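C alpha-dehydrogenase (Sphingobium sp. SYK-6, PDB 4YAC) binds NADH and, as a short-chain dehydrogenase of the lignin beta-aryl ether cleavage pathway, probably oxidises a C alpha alcohol with NAD+. Local coordinates at residues I156-T159 with T160-V164; R262-E265 with V266-A269. All coordinates share one frame; numbering follows the deposited sequence.

Contact 1. Residues I156-T159 with T160-V164; sequences IYCT and TKYAV
Residues 156-159 and 160-164 form one unbroken run of alpha-helix, in which Thr160 N, Lys161 N, Tyr162 N and Ala163 N bond back to the carbonyls of Ile156, Tyr157, Cys158 and Thr159. Tyr157 and Lys161, one turn apart, carry the side-chain contact. With CG anti to the backbone N (chi1 -176°), the tyrosine ring stands beside the lysine chain, and Lys161 CG lies over one face as a CH-pi contact, 4.1 Å from the ring centroid. The lysine bends at chi2 (-60°) and then runs straight, which carries Lys161 CE to 3.5 Å from Tyr157 CE1 and leaves NZ off the CE1 flank, near the level of the hydroxyl. A long aliphatic stem suits this place because it can pack its methylenes on a ring and still carry a charged end to the ring's flank. Thr160 OG1 reaches back to Tyr157 O at 2.7 Å, tilted from the carbonyl plane, and that oxygen also accepts Lys161 N at 3.1 Å; Thr160 OG1 is bonded to Asn115 ND2 as well. A valine in place of Thr160 would probably leave Tyr157 O with its backbone donor alone and Asn115 ND2 without this mate. On another side of the helix, Cys158 SG meets the Tyr162 ring obliquely, 3.6 Å from CE1, a compact sulfur-aromatic contact. These small and flat groups pack against the second subunit, Cys158 on its Ser170 and Tyr162 on its Gly166. The spacing of Tyr157 and Lys161, with Ser144 touching the tyrosine, fits the Tyr-X-X-X-Lys active-site signature of short-chain dehydrogenases, on the helix of a Rossmann-fold beta-alpha-beta unit.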
ATOM      1  N   ILE A 156       0.806  11.283  -2.092  1.00 25.95           N
ATOM      2  CA  ILE A 156      -0.549  10.756  -2.212  1.00 24.35           C
ATOM      3  C   ILE A 156      -0.578   9.628  -3.235  1.00 26.20           C
ATOM      4  O   ILE A 156      -1.050   8.534  -2.942  1.00 23.54           O
ATOM      5  CB  ILE A 156      -1.558  11.851  -2.618  1.00 24.34           C
ATOM      6  CG1 ILE A 156      -1.633  12.925  -1.528  1.00 26.00           C
ATOM      7  CG2 ILE A 156      -2.938  11.244  -2.842  1.00 25.53           C
ATOM      8  CD1 ILE A 156      -2.550  14.084  -1.858  1.00 29.93           C
ATOM      9  N   TYR A 157      -0.060   9.904  -4.430  1.00 26.42           N
ATOM     10  CA  TYR A 157      -0.029   8.923  -5.510  1.00 23.11           C
ATOM     11  C   TYR A 157       0.613   7.607  -5.066  1.00 26.41           C
ATOM     12  O   TYR A 157       0.068   6.529  -5.301  1.00 25.99           O
ATOM     13  CB  TYR A 157       0.725   9.507  -6.711  1.00 25.44           C
ATOM     14  CG  TYR A 157       0.756   8.621  -7.933  1.00 28.97           C
ATOM     15  CD1 TYR A 157      -0.370   8.458  -8.726  1.00 32.12           C
ATOM     16  CD2 TYR A 157       1.921   7.971  -8.308  1.00 33.76           C
ATOM     17  CE1 TYR A 157      -0.340   7.656  -9.851  1.00 40.48           C
ATOM     18  CE2 TYR A 157       1.962   7.169  -9.431  1.00 32.34           C
ATOM     19  CZ  TYR A 157       0.831   7.014 -10.200  1.00 41.33           C
ATOM     20  OH  TYR A 157       0.871   6.215 -11.320  1.00 68.11           O
ATOM     21  N   CYS A 158       1.764   7.709  -4.410  1.00 25.15           N
ATOM     22  CA  CYS A 158       2.501   6.547  -3.928  1.00 24.24           C
ATOM     23  C   CYS A 158       1.673   5.746  -2.931  1.00 23.71           C
ATOM     24  O   CYS A 158       1.627   4.515  -2.998  1.00 27.51           O
ATOM     25  CB  CYS A 158       3.819   7.002  -3.292  1.00 27.82           C
ATOM     26  SG  CYS A 158       4.785   5.713  -2.476  1.00 28.34           S
ATOM     27  N   THR A 159       1.007   6.446  -2.018  1.00 24.18           N
ATOM     28  CA  THR A 159       0.158   5.789  -1.036  1.00 18.01           C
ATOM     29  C   THR A 159      -0.911   4.950  -1.743  1.00 21.54           C
ATOM     30  O   THR A 159      -1.131   3.798  -1.375  1.00 26.02           O
ATOM     31  CB  THR A 159      -0.512   6.801  -0.089  1.00 24.74           C
ATOM     32  OG1 THR A 159       0.502   7.540   0.603  1.00 25.26           O
ATOM     33  CG2 THR A 159      -1.370   6.085   0.939  1.00 25.17           C
ATOM     34  N   THR A 160      -1.549   5.510  -2.770  1.00 21.63           N
ATOM     35  CA  THR A 160      -2.617   4.786  -3.469  1.00 24.18           C
ATOM     36  C   THR A 160      -2.095   3.574  -4.229  1.00 24.26           C
ATOM     37  O   THR A 160      -2.786   2.565  -4.335  1.00 23.80           O
ATOM     38  CB  THR A 160      -3.401   5.678  -4.476  1.00 23.67           C
ATOM     39  OG1 THR A 160      -2.578   6.032  -5.597  1.00 24.37           O
ATOM     40  CG2 THR A 160      -3.944   6.931  -3.802  1.00 26.08           C
ATOM     41  N   LYS A 161      -0.881   3.657  -4.757  1.00 24.58           N
ATOM     42  CA  LYS A 161      -0.365   2.573  -5.579  1.00 27.86           C
ATOM     43  C   LYS A 161       0.180   1.444  -4.707  1.00 26.94           C
ATOM     44  O   LYS A 161       0.068   0.270  -5.063  1.00 26.94           O
ATOM     45  CB  LYS A 161       0.696   3.106  -6.549  1.00 27.90           C
ATOM     46  CG  LYS A 161       0.124   4.079  -7.589  1.00 30.07           C
ATOM     47  CD  LYS A 161      -0.954   3.432  -8.458  1.00 31.79           C
ATOM     48  CE  LYS A 161      -1.562   4.406  -9.456  1.00 42.23           C
ATOM     49  NZ  LYS A 161      -2.631   3.748 -10.265  1.00 52.36           N
ATOM     50  N   TYR A 162       0.738   1.783  -3.551  1.00 23.77           N
ATOM     51  CA  TYR A 162       1.080   0.760  -2.575  1.00 22.20           C
ATOM     52  C   TYR A 162      -0.184   0.004  -2.175  1.00 22.49           C
ATOM     53  O   TYR A 162      -0.185  -1.224  -2.083  1.00 26.40           O
ATOM     54  CB  TYR A 162       1.743   1.380  -1.341  1.00 24.79           C
ATOM     55  CG  TYR A 162       3.252   1.336  -1.367  1.00 21.75           C
ATOM     56  CD1 TYR A 162       3.977   2.229  -2.143  1.00 27.37           C
ATOM     57  CD2 TYR A 162       3.956   0.415  -0.600  1.00 24.66           C
ATOM     58  CE1 TYR A 162       5.353   2.199  -2.165  1.00 25.98           C
ATOM     59  CE2 TYR A 162       5.331   0.378  -0.618  1.00 28.08           C
ATOM     60  CZ  TYR A 162       6.024   1.271  -1.402  1.00 26.97           C
ATOM     61  OH  TYR A 162       7.396   1.233  -1.416  1.00 33.40           O
ATOM     62  N   ALA A 163      -1.268   0.744  -1.967  1.00 21.47           N
ATOM     63  CA  ALA A 163      -2.528   0.147  -1.546  1.00 19.78           C
ATOM     64  C   ALA A 163      -2.991  -0.934  -2.515  1.00 23.13           C
ATOM     65  O   ALA A 163      -3.261  -2.057  -2.097  1.00 23.75           O
ATOM     66  CB  ALA A 163      -3.601   1.213  -1.404  1.00 23.14           C
ATOM     67  N   VAL A 164      -3.076  -0.613  -3.801  1.00 24.97           N
ATOM     68  CA  VAL A 164      -3.615  -1.581  -4.753  1.00 22.51           C
ATOM     69  C   VAL A 164      -2.595  -2.682  -5.024  1.00 27.09           C
ATOM     70  O   VAL A 164      -2.973  -3.778  -5.428  1.00 24.46           O
ATOM     71  CB  VAL A 164      -4.058  -0.922  -6.076  1.00 24.31           C
ATOM     72  CG1 VAL A 164      -5.249  -0.004  -5.823  1.00 28.66           C
ATOM     73  CG2 VAL A 164      -2.916  -0.174  -6.736  1.00 27.07           C
TER

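Contact 2. Residues R262-E265 with V266-A269; sequences RDQE and VIDA
Gln264 and Asp268 face each other across one turn of helix 255-271, an i to i+4 side-chain pair on an amphipathic helix whose apolar residues meet the second subunit. Gln264 holds CG anti to its own N (chi1 -167°) and then bends at chi2 (61°), folding the amide forward along the helix. Asp268 swings its carboxylate back beside its backbone N to receive it. The neutral amide suits an exposed position here: its N-H donates to the carboxylate. Asp268 OD2 also lies 3.3 Å from Gln264 O, two acceptors side by side; the bond from Gln264 NE2 to the carboxylate and that from Asp268 N to the carbonyl probably offset this.

Round the helix the character changes. Val266 keeps CB 3.5 Å from Asp263 O and packs on Trp248 of the second subunit; Ile267 lays CG1 at 3.4 Å from the same carbonyl and packs on Ala256 of that subunit. Beta-branched residues, with their bulk close to the backbone, offer short, broad apolar surfaces to the neighbour. Glu265 extends beyond CG, and its carboxylate makes a salt bridge to Arg172 of the second subunit as well as a bond to Trp248 NE1 there. At the start of the segment Arg262 turns instead to Glu215 of its own chain.

In the glutamine-aspartate pair the two flat groups are turned 53° apart: Gln264 NE2 lies 2.8 Å from Asp268 OD1, which stays in the amide plane but is approached from above the carboxylate plane.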
ATOM      1  N   ARG A 262      16.954  -1.254  -2.158  1.00 57.96           N
ATOM      2  CA  ARG A 262      15.785  -1.011  -1.326  1.00 50.32           C
ATOM      3  C   ARG A 262      15.443  -2.261  -0.521  1.00 55.27           C
ATOM      4  O   ARG A 262      15.135  -2.177   0.666  1.00 52.31           O
ATOM      5  CB  ARG A 262      14.592  -0.583  -2.183  1.00 39.55           C
ATOM      6  CG  ARG A 262      14.690   0.843  -2.708  1.00 40.45           C
ATOM      7  CD  ARG A 262      13.410   1.265  -3.419  1.00 38.53           C
ATOM      8  NE  ARG A 262      13.241   0.587  -4.702  1.00 50.81           N
ATOM      9  CZ  ARG A 262      13.772   1.002  -5.850  1.00 54.53           C
ATOM     10  NH1 ARG A 262      14.517   2.099  -5.891  1.00 45.47           N
ATOM     11  NH2 ARG A 262      13.554   0.315  -6.963  1.00 73.31           N
ATOM     12  N   ASP A 263      15.510  -3.420  -1.171  1.00 43.53           N
ATOM     13  CA  ASP A 263      15.252  -4.687  -0.497  1.00 41.86           C
ATOM     14  C   ASP A 263      16.266  -4.937   0.623  1.00 38.15           C
ATOM     15  O   ASP A 263      15.895  -5.345   1.722  1.00 50.21           O
ATOM     16  CB  ASP A 263      15.297  -5.853  -1.491  1.00 42.88           C
ATOM     17  CG  ASP A 263      14.233  -5.756  -2.571  1.00 44.46           C
ATOM     18  OD1 ASP A 263      13.194  -5.094  -2.353  1.00 40.55           O
ATOM     19  OD2 ASP A 263      14.441  -6.356  -3.646  1.00 48.96           O
ATOM     20  N   GLN A 264      17.543  -4.699   0.336  1.00 43.86           N
ATOM     21  CA  GLN A 264      18.607  -4.984   1.295  1.00 45.10           C
ATOM     22  C   GLN A 264      18.437  -4.157   2.565  1.00 50.97           C
ATOM     23  O   GLN A 264      18.766  -4.615   3.658  1.00 48.67           O
ATOM     24  CB  GLN A 264      19.983  -4.715   0.676  1.00 42.52           C
ATOM     25  CG  GLN A 264      21.136  -5.282   1.481  1.00 51.00           C
ATOM     26  CD  GLN A 264      21.048  -6.789   1.625  1.00 62.09           C
ATOM     27  OE1 GLN A 264      20.800  -7.502   0.653  1.00 62.36           O
ATOM     28  NE2 GLN A 264      21.229  -7.277   2.845  1.00 78.37           N
ATOM     29  N   GLU A 265      17.921  -2.942   2.413  1.00 48.91           N
ATOM     30  CA  GLU A 265      17.624  -2.085   3.555  1.00 43.35           C
ATOM     31  C   GLU A 265      16.709  -2.801   4.542  1.00 37.32           C
ATOM     32  O   GLU A 265      16.978  -2.833   5.744  1.00 43.31           O
ATOM     33  CB  GLU A 265      16.969  -0.782   3.095  1.00 41.14           C
ATOM     34  CG  GLU A 265      17.768   0.460   3.430  1.00 44.97           C
ATOM     35  CD  GLU A 265      17.049   1.741   3.049  1.00 57.65           C
ATOM     36  OE1 GLU A 265      15.803   1.724   2.953  1.00 51.00           O
ATOM     37  OE2 GLU A 265      17.731   2.766   2.841  1.00 89.95           O
ATOM     38  N   VAL A 266      15.636  -3.382   4.017  1.00 38.66           N
ATOM     39  CA  VAL A 266      14.664  -4.100   4.834  1.00 36.88           C
ATOM     40  C   VAL A 266      15.293  -5.333   5.477  1.00 37.92           C
ATOM     41  O   VAL A 266      15.156  -5.549   6.680  1.00 45.50           O
ATOM     42  CB  VAL A 266      13.430  -4.510   3.992  1.00 36.85           C
ATOM     43  CG1 VAL A 266      12.558  -5.512   4.737  1.00 36.04           C
ATOM     44  CG2 VAL A 266      12.615  -3.278   3.616  1.00 39.94           C
ATOM     45  N   ILE A 267      15.983  -6.138   4.672  1.00 40.97           N
ATOM     46  CA  ILE A 267      16.663  -7.328   5.173  1.00 40.61           C
ATOM     47  C   ILE A 267      17.644  -6.958   6.284  1.00 42.17           C
ATOM     48  O   ILE A 267      17.672  -7.601   7.334  1.00 46.90           O
ATOM     49  CB  ILE A 267      17.417  -8.067   4.039  1.00 44.96           C
ATOM     50  CG1 ILE A 267      16.447  -8.499   2.933  1.00 48.78           C
ATOM     51  CG2 ILE A 267      18.182  -9.279   4.578  1.00 47.53           C
ATOM     52  CD1 ILE A 267      15.284  -9.358   3.404  1.00 47.39           C
ATOM     53  N   ASP A 268      18.437  -5.915   6.056  1.00 58.67           N
ATOM     54  CA  ASP A 268      19.414  -5.474   7.044  1.00 49.70           C
ATOM     55  C   ASP A 268      18.731  -5.015   8.328  1.00 44.11           C
ATOM     56  O   ASP A 268      19.235  -5.257   9.425  1.00 46.71           O
ATOM     57  CB  ASP A 268      20.286  -4.345   6.484  1.00 48.47           C
ATOM     58  CG  ASP A 268      21.270  -4.830   5.432  1.00 49.78           C
ATOM     59  OD1 ASP A 268      21.454  -6.058   5.305  1.00 53.59           O
ATOM     60  OD2 ASP A 268      21.867  -3.981   4.738  1.00 61.97           O
ATOM     61  N   ALA A 269      17.585  -4.358   8.189  1.00 43.77           N
ATOM     62  CA  ALA A 269      16.841  -3.879   9.348  1.00 41.69           C
ATOM     63  C   ALA A 269      16.351  -5.052  10.187  1.00 43.18           C
ATOM     64  O   ALA A 269      16.482  -5.047  11.411  1.00 46.72           O
ATOM     65  CB  ALA A 269      15.675  -3.016   8.913  1.00 41.51           C
TER

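In the fold
Contact 1 is the buried one, on helix 155-174 between strands 137-142 and 180-185 of the Rossmann core, its centre about 11 Å from that of the chain. Contact 2 comes later in the sequence, on helix 255-271, with its centre about 25 Å from the centre of the chain. The two centres are about 21 Å apart and the nearest atoms about 6 Å, so they do not touch. Their relation to the coenzyme differs: the side chain of Tyr157 is about 7 Å from the bound NADH, whereas 262-269 lies away from the coenzyme site. What they share is the dimer, since both helices pack on the second subunit, one in the Rossmann core and the other the later helix 255-271.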